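Long-range contacts in 2-oxoglutarate (2OG) and Fe(II)-dependent oxygenase superfamily protein (Arabidopsis thaliana, PDB 6KWB), which probably catalyses the irreversible 2-oxoglutarate-dependent oxidation of the auxin indole-3-acetic acid to inactive 2-oxoindole-3-acetic acid: residues Asn152-Lys157 and Arg238-Ser243; Thr176-Asp181 and Thr206-Leu211; Glu182-Leu187 and Glu234-Tyr239. One frame throughout, in Å; residues are numbered along the deposited sequence.

The three contacts surround one 2-oxoglutarate site. Contact 1 and contact 2 are buried antiparallel strand pairs of the same mixed sheet, in which strands 237-245 and 175-179 are neighbours: the backbone of Q179 meets that of I241. Contact 2 lies nearest the middle of the chain and is largely apolar on its helix-covered face, whereas contact 1, farther out, sets polar side chains around the cosubstrate. Contact 3 is only partly buried; a loop replaces a strand partner, and valine packing and weak bonds to a carbonyl replace regular pairing. R238 belongs to contacts 1 and 3, and its salt bridge with D180 ties both to contact 2.

Contact 1. Residues Asn152-Lys157 and Arg238-Ser243; sequences NKYHFK and RYSIAS. With AKG (2-oxoglutaric acid), chain E.
N152 holds CG anti to its carbonyl carbon (chi1 -47°) and S240 sets OG between its own backbone N and carbonyl carbon (chi1 84°), which brings amide and hydroxyl together on one face of the sheet. N152 ND2 donates to S240 OG over 3.1 Å, with the oxygen close to the amide plane, while Y81 from a neighbouring strand bonds to OD1 and so helps fix which way the amide is turned. The backbones pair antiparallel. N152 N reaches S240 O at 2.9 Å, and Y154 N meets R238 O at 2.7 Å; the return bond from R238 N to Y154 O is weak. The two strands form part of the double-stranded beta-helix of 2-oxoglutarate oxygenases, and R238 with S240 makes up the family's Arg-X-Ser motif. R238 runs extended past the ring of F156, its CD 4.0 Å from CE2, and NH1 gives a straight bond (168°) to 2-oxoglutarate O3 at 2.7 Å. Y154 OH and S240 OG both donate to O4 of the same carboxylate, although the place of O4 is less certain. At the other end of the cosubstrate, N152 ND2 makes a weak bond to O1. On the reverse face, beneath helix 38-52, the outstretched K153 chain runs alongside the Y239 ring, with CE 3.5 Å from OH.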
loop_
_atom_site.group_PDB
_atom_site.type_symbol
_atom_site.label_atom_id
_atom_site.label_comp_id
_atom_site.label_asym_id
_atom_site.label_seq_id
_atom_site.Cartn_x
_atom_site.Cartn_y
_atom_site.Cartn_z
ATOM N N ASN A 152 -8.856 -2.743 5.304
ATOM C CA ASN A 152 -9.445 -1.675 6.095
ATOM C C ASN A 152 -10.922 -1.483 5.822
ATOM O O ASN A 152 -11.335 -1.531 4.674
ATOM C CB ASN A 152 -8.716 -0.369 5.800
ATOM C CG ASN A 152 -7.210 -0.532 5.818
ATOM O OD1 ASN A 152 -6.593 -0.664 6.886
ATOM N ND2 ASN A 152 -6.603 -0.528 4.624
ATOM N N LYS A 153 -11.696 -1.211 6.875
ATOM C CA LYS A 153 -13.121 -0.875 6.778
ATOM C C LYS A 153 -13.441 0.496 7.346
ATOM O O LYS A 153 -13.348 0.705 8.552
ATOM C CB LYS A 153 -13.968 -1.900 7.511
ATOM C CG LYS A 153 -15.456 -1.667 7.370
ATOM C CD LYS A 153 -16.236 -2.711 8.172
ATOM C CE LYS A 153 -17.722 -2.435 8.197
ATOM N NZ LYS A 153 -18.369 -3.550 8.922
ATOM N N TYR A 154 -13.843 1.421 6.483
ATOM C CA TYR A 154 -14.198 2.759 6.929
ATOM C C TYR A 154 -15.699 2.945 7.103
ATOM O O TYR A 154 -16.475 2.707 6.183
ATOM C CB TYR A 154 -13.685 3.785 5.934
ATOM C CG TYR A 154 -12.204 3.747 5.818
ATOM C CD1 TYR A 154 -11.394 4.486 6.673
ATOM C CD2 TYR A 154 -11.599 2.908 4.895
ATOM C CE1 TYR A 154 -10.009 4.424 6.566
ATOM C CE2 TYR A 154 -10.235 2.831 4.792
ATOM C CZ TYR A 154 -9.440 3.591 5.619
ATOM O OH TYR A 154 -8.082 3.490 5.475
ATOM N N HIS A 155 -16.092 3.376 8.295
ATOM C CA HIS A 155 -17.488 3.657 8.601
ATOM C C HIS A 155 -17.773 5.158 8.680
ATOM O O HIS A 155 -17.534 5.777 9.714
ATOM C CB HIS A 155 -17.883 3.003 9.923
ATOM C CG HIS A 155 -19.338 3.152 10.246
ATOM N ND1 HIS A 155 -20.313 2.340 9.707
ATOM C CD2 HIS A 155 -19.986 4.043 11.034
ATOM C CE1 HIS A 155 -21.496 2.715 10.161
ATOM N NE2 HIS A 155 -21.325 3.747 10.968
ATOM N N PHE A 156 -18.300 5.741 7.606
ATOM C CA PHE A 156 -18.603 7.182 7.622
ATOM C C PHE A 156 -20.093 7.437 7.862
ATOM O O PHE A 156 -20.938 6.957 7.097
ATOM C CB PHE A 156 -18.168 7.849 6.314
ATOM C CG PHE A 156 -16.690 7.815 6.087
ATOM C CD1 PHE A 156 -15.815 8.031 7.136
ATOM C CD2 PHE A 156 -16.174 7.566 4.831
ATOM C CE1 PHE A 156 -14.448 7.992 6.938
ATOM C CE2 PHE A 156 -14.808 7.533 4.624
ATOM C CZ PHE A 156 -13.942 7.750 5.683
ATOM N N LYS A 157 -20.423 8.242 8.872
ATOM C CA LYS A 157 -21.832 8.547 9.141
ATOM C C LYS A 157 -22.139 9.970 8.696
ATOM O O LYS A 157 -21.206 10.690 8.296
ATOM C CB LYS A 157 -22.128 8.398 10.638
ATOM C CG LYS A 157 -21.441 7.248 11.299
ATOM C CD LYS A 157 -21.862 7.147 12.743
ATOM C CE LYS A 157 -20.653 6.957 13.640
ATOM N NZ LYS A 157 -21.055 6.862 15.066
ATOM N N ARG A 238 -16.920 1.706 3.420
ATOM C CA ARG A 238 -15.805 1.803 2.493
ATOM C C ARG A 238 -14.700 0.788 2.817
ATOM O O ARG A 238 -14.309 0.606 3.969
ATOM C CB ARG A 238 -15.264 3.228 2.523
ATOM C CG ARG A 238 -14.267 3.585 1.457
ATOM C CD ARG A 238 -13.791 5.028 1.675
ATOM N NE ARG A 238 -13.074 5.500 0.499
ATOM C CZ ARG A 238 -11.762 5.403 0.314
ATOM N NH1 ARG A 238 -10.985 4.843 1.233
ATOM N NH2 ARG A 238 -11.225 5.864 -0.809
ATOM N N TYR A 239 -14.226 0.097 1.791
ATOM C CA TYR A 239 -13.261 -0.961 1.987
ATOM C C TYR A 239 -11.999 -0.671 1.158
ATOM O O TYR A 239 -12.087 -0.135 0.070
ATOM C CB TYR A 239 -13.883 -2.289 1.594
ATOM C CG TYR A 239 -15.012 -2.703 2.505
ATOM C CD1 TYR A 239 -14.760 -3.357 3.703
ATOM C CD2 TYR A 239 -16.343 -2.424 2.168
ATOM C CE1 TYR A 239 -15.789 -3.730 4.541
ATOM C CE2 TYR A 239 -17.386 -2.794 3.004
ATOM C CZ TYR A 239 -17.104 -3.448 4.195
ATOM O OH TYR A 239 -18.128 -3.825 5.049
ATOM N N SER A 240 -10.821 -0.968 1.683
ATOM C CA SER A 240 -9.604 -0.811 0.892
ATOM C C SER A 240 -8.612 -1.877 1.310
ATOM O O SER A 240 -8.626 -2.354 2.446
ATOM C CB SER A 240 -8.993 0.561 1.056
ATOM O OG SER A 240 -8.196 0.555 2.217
ATOM N N ILE A 241 -7.800 -2.313 0.366
ATOM C CA ILE A 241 -6.807 -3.321 0.658
ATOM C C ILE A 241 -5.430 -2.772 0.392
ATOM O O ILE A 241 -5.181 -2.294 -0.705
ATOM C CB ILE A 241 -7.021 -4.580 -0.208
ATOM C CG1 ILE A 241 -8.476 -5.041 -0.146
ATOM C CG2 ILE A 241 -6.061 -5.649 0.193
ATOM C CD1 ILE A 241 -8.955 -5.815 -1.425
ATOM N N ALA A 242 -4.524 -2.883 1.364
ATOM C CA ALA A 242 -3.173 -2.329 1.219
ATOM C C ALA A 242 -2.088 -3.361 1.502
ATOM O O ALA A 242 -2.162 -4.090 2.484
ATOM C CB ALA A 242 -2.986 -1.143 2.139
ATOM N N SER A 243 -1.067 -3.389 0.644
ATOM C CA SER A 243 0.075 -4.255 0.850
ATOM C C SER A 243 1.304 -3.411 0.890
ATOM O O SER A 243 1.596 -2.695 -0.054
ATOM C CB SER A 243 0.191 -5.309 -0.240
ATOM O OG SER A 243 -1.026 -6.027 -0.348
HETATM C C1 AKG E . -3.398 2.557 4.332
HETATM O O1 AKG E . -3.902 1.444 4.655
HETATM O O2 AKG E . -2.234 2.886 4.706
HETATM C C2 AKG E . -4.197 3.526 3.489
HETATM O O5 AKG E . -3.746 4.659 3.315
HETATM C C3 AKG E . -5.529 3.046 2.906
HETATM C C4 AKG E . -6.156 4.043 1.937
HETATM C C5 AKG E . -7.657 3.822 1.848
HETATM O O3 AKG E . -8.359 4.331 0.917
HETATM O O4 AKG E . -8.210 3.121 2.736
#

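Contact 2. Residues Thr176-Asp181 and Thr206-Leu211; sequences TILQDD and TLAINL. With AKG (2-oxoglutaric acid), chain E.
The carbonyl oxygen of A208 takes a hydrogen bond from L178 N at 2.7 Å and, beside it, a CA-H...O contact from I177, whose CA lies 3.4 Å away. T176 O is approached likewise, by N210 N at 2.9 Å and by the CA of I209. With T176 N bonded to N210 O and A208 N to L178 O, T176 with N210 and L178 with A208 form hydrogen-bonded pairs of an antiparallel sheet, and I177 with I209 is the non-hydrogen-bonded pair between them. On the face carrying I177 and I209, the two isoleucines lie side by side, CG1 of I177 3.6 Å from CD1 of I209. L207 CD1 approaches the CG2 branch of I177, while its CD2 methyl rests on CB of Q179 at 3.8 Å. The opposite face looks into the active site. There L178, with CG anti to its backbone N (chi1 174°), raises CD1 to 3.6 Å from C3 of 2-oxoglutarate and packs against its aliphatic middle. D180 OD1 lies 3.0 Å from O3 of the cosubstrate; R238, salt-bridged to D180, probably helps to offset the charge of these two acids. T176 OG1 bonds to D171, a magnesium ligand, and so acts as a second-shell residue. Strand 237-245 continues the sheet beyond T176-Q179 and strand 28-32 beyond L207-L211, while helix 106-133 covers the isoleucine face through L122, A123 and L126.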
loop_
_atom_site.group_PDB
_atom_site.type_symbol
_atom_site.label_atom_id
_atom_site.label_comp_id
_atom_site.label_asym_id
_atom_site.label_seq_id
_atom_site.Cartn_x
_atom_site.Cartn_y
_atom_site.Cartn_z
ATOM N N THR A 176 3.867 1.107 -1.169
ATOM C CA THR A 176 2.534 0.613 -0.860
ATOM C C THR A 176 1.712 0.409 -2.126
ATOM O O THR A 176 1.686 1.279 -2.999
ATOM C CB THR A 176 1.744 1.580 0.052
ATOM O OG1 THR A 176 2.461 1.794 1.266
ATOM C CG2 THR A 176 0.334 1.014 0.363
ATOM N N ILE A 177 1.039 -0.732 -2.207
ATOM C CA ILE A 177 0.080 -1.006 -3.264
ATOM C C ILE A 177 -1.327 -0.989 -2.664
ATOM O O ILE A 177 -1.649 -1.742 -1.751
ATOM C CB ILE A 177 0.363 -2.369 -3.924
ATOM C CG1 ILE A 177 1.801 -2.397 -4.457
ATOM C CG2 ILE A 177 -0.698 -2.692 -5.004
ATOM C CD1 ILE A 177 2.192 -3.687 -5.087
ATOM N N LEU A 178 -2.169 -0.121 -3.180
ATOM C CA LEU A 178 -3.468 0.076 -2.577
ATOM C C LEU A 178 -4.542 -0.334 -3.540
ATOM O O LEU A 178 -4.576 0.118 -4.677
ATOM C CB LEU A 178 -3.655 1.533 -2.164
ATOM C CG LEU A 178 -5.036 1.893 -1.652
ATOM C CD1 LEU A 178 -5.227 1.295 -0.264
ATOM C CD2 LEU A 178 -5.213 3.400 -1.639
ATOM N N GLN A 179 -5.418 -1.211 -3.099
ATOM C CA GLN A 179 -6.615 -1.484 -3.874
ATOM C C GLN A 179 -7.756 -0.669 -3.223
ATOM O O GLN A 179 -8.307 -1.031 -2.199
ATOM C CB GLN A 179 -6.878 -3.007 -3.960
ATOM C CG GLN A 179 -8.111 -3.370 -4.721
ATOM C CD GLN A 179 -8.370 -4.873 -4.820
ATOM O OE1 GLN A 179 -7.485 -5.707 -4.635
ATOM N NE2 GLN A 179 -9.618 -5.215 -5.021
ATOM N N ASP A 180 -8.067 0.477 -3.806
ATOM C CA ASP A 180 -9.016 1.403 -3.195
ATOM C C ASP A 180 -10.419 0.879 -3.336
ATOM O O ASP A 180 -10.632 -0.247 -3.778
ATOM C CB ASP A 180 -8.949 2.797 -3.816
ATOM C CG ASP A 180 -9.265 3.913 -2.809
ATOM O OD1 ASP A 180 -9.755 3.611 -1.696
ATOM O OD2 ASP A 180 -9.106 5.108 -3.165
ATOM N N ASP A 181 -11.385 1.705 -2.961
ATOM C CA ASP A 181 -12.761 1.274 -2.982
ATOM C C ASP A 181 -13.379 1.761 -4.275
ATOM O O ASP A 181 -13.413 2.956 -4.542
ATOM C CB ASP A 181 -13.508 1.854 -1.777
ATOM C CG ASP A 181 -14.794 1.107 -1.456
ATOM O OD1 ASP A 181 -15.094 0.078 -2.106
ATOM O OD2 ASP A 181 -15.516 1.569 -0.547
ATOM N N THR A 206 -7.548 -0.405 -11.745
ATOM C CA THR A 206 -6.215 0.089 -11.514
ATOM C C THR A 206 -5.836 -0.177 -10.069
ATOM O O THR A 206 -6.700 -0.498 -9.243
ATOM C CB THR A 206 -6.131 1.580 -11.847
ATOM O OG1 THR A 206 -6.876 2.331 -10.873
ATOM C CG2 THR A 206 -6.737 1.831 -13.219
ATOM N N LEU A 207 -4.539 -0.074 -9.790
ATOM C CA LEU A 207 -3.989 -0.147 -8.437
ATOM C C LEU A 207 -3.213 1.146 -8.156
ATOM O O LEU A 207 -2.538 1.698 -9.045
ATOM C CB LEU A 207 -3.081 -1.364 -8.288
ATOM C CG LEU A 207 -3.858 -2.684 -8.316
ATOM C CD1 LEU A 207 -2.934 -3.899 -8.388
ATOM C CD2 LEU A 207 -4.828 -2.766 -7.154
ATOM N N ALA A 208 -3.297 1.631 -6.926
ATOM C CA ALA A 208 -2.592 2.857 -6.542
ATOM C C ALA A 208 -1.289 2.510 -5.844
ATOM O O ALA A 208 -1.240 1.596 -5.012
ATOM C CB ALA A 208 -3.445 3.694 -5.667
ATOM N N ILE A 209 -0.226 3.211 -6.214
ATOM C CA ILE A 209 1.079 2.963 -5.635
ATOM C C ILE A 209 1.574 4.201 -4.953
ATOM O O ILE A 209 1.503 5.267 -5.536
ATOM C CB ILE A 209 2.097 2.558 -6.718
ATOM C CG1 ILE A 209 1.516 1.434 -7.591
ATOM C CG2 ILE A 209 3.468 2.241 -6.101
ATOM C CD1 ILE A 209 1.282 0.168 -6.879
ATOM N N ASN A 210 2.060 4.101 -3.723
ATOM C CA ASN A 210 2.750 5.262 -3.173
ATOM C C ASN A 210 3.984 4.845 -2.423
ATOM O O ASN A 210 4.141 3.683 -2.002
ATOM C CB ASN A 210 1.862 6.145 -2.303
ATOM C CG ASN A 210 1.226 5.396 -1.212
ATOM O OD1 ASN A 210 1.898 4.919 -0.298
ATOM N ND2 ASN A 210 -0.083 5.262 -1.290
ATOM N N LEU A 211 4.846 5.833 -2.242
ATOM C CA LEU A 211 6.145 5.608 -1.674
ATOM C C LEU A 211 6.105 6.045 -0.236
ATOM O O LEU A 211 5.432 7.004 0.080
ATOM C CB LEU A 211 7.195 6.392 -2.473
ATOM C CG LEU A 211 7.605 5.848 -3.843
ATOM C CD1 LEU A 211 8.139 4.416 -3.753
ATOM C CD2 LEU A 211 6.458 5.901 -4.826
HETATM C C1 AKG E . -3.398 2.557 4.332
HETATM O O1 AKG E . -3.902 1.444 4.655
HETATM O O2 AKG E . -2.234 2.886 4.706
HETATM C C2 AKG E . -4.197 3.526 3.489
HETATM O O5 AKG E . -3.746 4.659 3.315
HETATM C C3 AKG E . -5.529 3.046 2.906
HETATM C C4 AKG E . -6.156 4.043 1.937
HETATM C C5 AKG E . -7.657 3.822 1.848
HETATM O O3 AKG E . -8.359 4.331 0.917
HETATM O O4 AKG E . -8.210 3.121 2.736
#

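Contact 3. Residues Glu182-Leu187 and Glu234-Tyr239; sequences ENVGGL and EATMRY. With AKG (2-oxoglutaric acid), chain E.
V184 packs with both its methyls. With CG1 anti to the backbone N (chi1 179°), that methyl lies mainly against the aliphatic part of R238, 3.5 Å from CD, and also comes up to the edge of the guanidinium group. CG2 meets CG2 of T236 tip to tip at 3.5 Å, close to the carbonyl oxygen of M237. The carbonyl of V184 adds a polar component: its oxygen receives R238 NE at 3.0 Å and NH2 at 3.2 Å. Both bonds are weak and bent, but together they join two nitrogens of the guanidinium to one oxygen; NH2 is also salt-bridged to D180, a stronger hold than either. Farther along, the contact becomes loose. G185 O stands 3.6 Å from R238 NE, and G186 N and L187 N come no nearer to R238 NH2 than 4.0 and 3.9 Å. The chain turns at G186 with a positive phi (139°). The valine-threonine end borders solvent, flanked by the exposed E182, N183 and E234, whereas L187 is buried near the metal ligand H228. From the loop before strand 187-190, V184 probably helps, together with D180, to position the arginine that binds the distal carboxylate of 2-oxoglutarate in the double-stranded beta-helix of this oxygenase family.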
loop_
_atom_site.group_PDB
_atom_site.type_symbol
_atom_site.label_atom_id
_atom_site.label_comp_id
_atom_site.label_asym_id
_atom_site.label_seq_id
_atom_site.Cartn_x
_atom_site.Cartn_y
_atom_site.Cartn_z
ATOM N N GLU A 182 -13.898 0.809 -5.039
ATOM C CA GLU A 182 -14.284 0.991 -6.433
ATOM C C GLU A 182 -15.297 2.109 -6.569
ATOM O O GLU A 182 -15.216 2.953 -7.459
ATOM C CB GLU A 182 -14.854 -0.308 -6.973
ATOM C CG GLU A 182 -14.294 -1.499 -6.243
ATOM C CD GLU A 182 -14.843 -2.798 -6.760
ATOM O OE1 GLU A 182 -15.762 -3.341 -6.105
ATOM O OE2 GLU A 182 -14.366 -3.273 -7.815
ATOM N N ASN A 183 -16.272 2.087 -5.674
ATOM C CA ASN A 183 -17.371 3.031 -5.720
ATOM C C ASN A 183 -17.462 3.965 -4.533
ATOM O O ASN A 183 -18.526 4.513 -4.272
ATOM C CB ASN A 183 -18.704 2.296 -5.875
ATOM C CG ASN A 183 -18.805 1.539 -7.183
ATOM O OD1 ASN A 183 -19.022 2.147 -8.240
ATOM N ND2 ASN A 183 -18.662 0.209 -7.125
ATOM N N VAL A 184 -16.369 4.161 -3.809
ATOM C CA VAL A 184 -16.380 5.200 -2.782
ATOM C C VAL A 184 -15.038 5.926 -2.824
ATOM O O VAL A 184 -14.022 5.392 -2.374
ATOM C CB VAL A 184 -16.614 4.630 -1.356
ATOM C CG1 VAL A 184 -16.588 5.761 -0.340
ATOM C CG2 VAL A 184 -17.945 3.895 -1.255
ATOM N N GLY A 185 -15.031 7.151 -3.345
ATOM C CA GLY A 185 -13.790 7.900 -3.449
ATOM C C GLY A 185 -13.418 8.647 -2.179
ATOM O O GLY A 185 -14.096 8.522 -1.160
ATOM N N GLY A 186 -12.337 9.425 -2.231
ATOM C CA GLY A 186 -11.924 10.215 -1.080
ATOM C C GLY A 186 -10.440 10.324 -0.735
ATOM O O GLY A 186 -10.051 11.221 0.016
ATOM N N LEU A 187 -9.608 9.437 -1.274
ATOM C CA LEU A 187 -8.172 9.487 -0.991
ATOM C C LEU A 187 -7.535 10.768 -1.563
ATOM O O LEU A 187 -7.725 11.093 -2.736
ATOM C CB LEU A 187 -7.482 8.254 -1.564
ATOM C CG LEU A 187 -5.962 8.112 -1.422
ATOM C CD1 LEU A 187 -5.539 7.883 0.018
ATOM C CD2 LEU A 187 -5.473 6.982 -2.290
ATOM N N GLU A 234 -18.989 11.062 1.315
ATOM C CA GLU A 234 -20.360 10.596 1.500
ATOM C C GLU A 234 -20.398 9.578 2.645
ATOM O O GLU A 234 -19.437 8.832 2.869
ATOM C CB GLU A 234 -20.938 10.007 0.204
ATOM C CG GLU A 234 -20.918 8.501 0.128
ATOM C CD GLU A 234 -21.716 7.958 -1.041
ATOM O OE1 GLU A 234 -22.204 8.781 -1.850
ATOM O OE2 GLU A 234 -21.844 6.710 -1.154
ATOM N N ALA A 235 -21.507 9.567 3.375
ATOM C CA ALA A 235 -21.664 8.702 4.539
ATOM C C ALA A 235 -22.064 7.291 4.134
ATOM O O ALA A 235 -23.224 6.909 4.244
ATOM C CB ALA A 235 -22.680 9.276 5.500
ATOM N N THR A 236 -21.092 6.533 3.640
ATOM C CA THR A 236 -21.312 5.153 3.245
ATOM C C THR A 236 -20.228 4.280 3.886
ATOM O O THR A 236 -19.358 4.784 4.609
ATOM C CB THR A 236 -21.267 4.993 1.717
ATOM O OG1 THR A 236 -21.442 3.617 1.361
ATOM C CG2 THR A 236 -19.934 5.477 1.196
ATOM N N MET A 237 -20.308 2.971 3.658
ATOM C CA MET A 237 -19.256 2.060 4.072
ATOM C C MET A 237 -18.137 2.060 3.018
ATOM O O MET A 237 -18.375 2.361 1.841
ATOM C CB MET A 237 -19.809 0.660 4.287
ATOM C CG MET A 237 -19.182 -0.044 5.459
ATOM S SD MET A 237 -19.861 0.520 7.025
ATOM C CE MET A 237 -21.155 -0.708 7.239
ATOM N N ARG A 238 -16.920 1.706 3.420
ATOM C CA ARG A 238 -15.805 1.803 2.493
ATOM C C ARG A 238 -14.700 0.788 2.817
ATOM O O ARG A 238 -14.309 0.606 3.969
ATOM C CB ARG A 238 -15.264 3.228 2.523
ATOM C CG ARG A 238 -14.267 3.585 1.457
ATOM C CD ARG A 238 -13.791 5.028 1.675
ATOM N NE ARG A 238 -13.074 5.500 0.499
ATOM C CZ ARG A 238 -11.762 5.403 0.314
ATOM N NH1 ARG A 238 -10.985 4.843 1.233
ATOM N NH2 ARG A 238 -11.225 5.864 -0.809
ATOM N N TYR A 239 -14.226 0.097 1.791
ATOM C CA TYR A 239 -13.261 -0.961 1.987
ATOM C C TYR A 239 -11.999 -0.671 1.158
ATOM O O TYR A 239 -12.087 -0.135 0.070
ATOM C CB TYR A 239 -13.883 -2.289 1.594
ATOM C CG TYR A 239 -15.012 -2.703 2.505
ATOM C CD1 TYR A 239 -14.760 -3.357 3.703
ATOM C CD2 TYR A 239 -16.343 -2.424 2.168
ATOM C CE1 TYR A 239 -15.789 -3.730 4.541
ATOM C CE2 TYR A 239 -17.386 -2.794 3.004
ATOM C CZ TYR A 239 -17.104 -3.448 4.195
ATOM O OH TYR A 239 -18.128 -3.825 5.049
HETATM C C1 AKG E . -3.398 2.557 4.332
HETATM O O1 AKG E . -3.902 1.444 4.655
HETATM O O2 AKG E . -2.234 2.886 4.706
HETATM C C2 AKG E . -4.197 3.526 3.489
HETATM O O5 AKG E . -3.746 4.659 3.315
HETATM C C3 AKG E . -5.529 3.046 2.906
HETATM C C4 AKG E . -6.156 4.043 1.937
HETATM C C5 AKG E . -7.657 3.822 1.848
HETATM O O3 AKG E . -8.359 4.331 0.917
HETATM O O4 AKG E . -8.210 3.121 2.736
#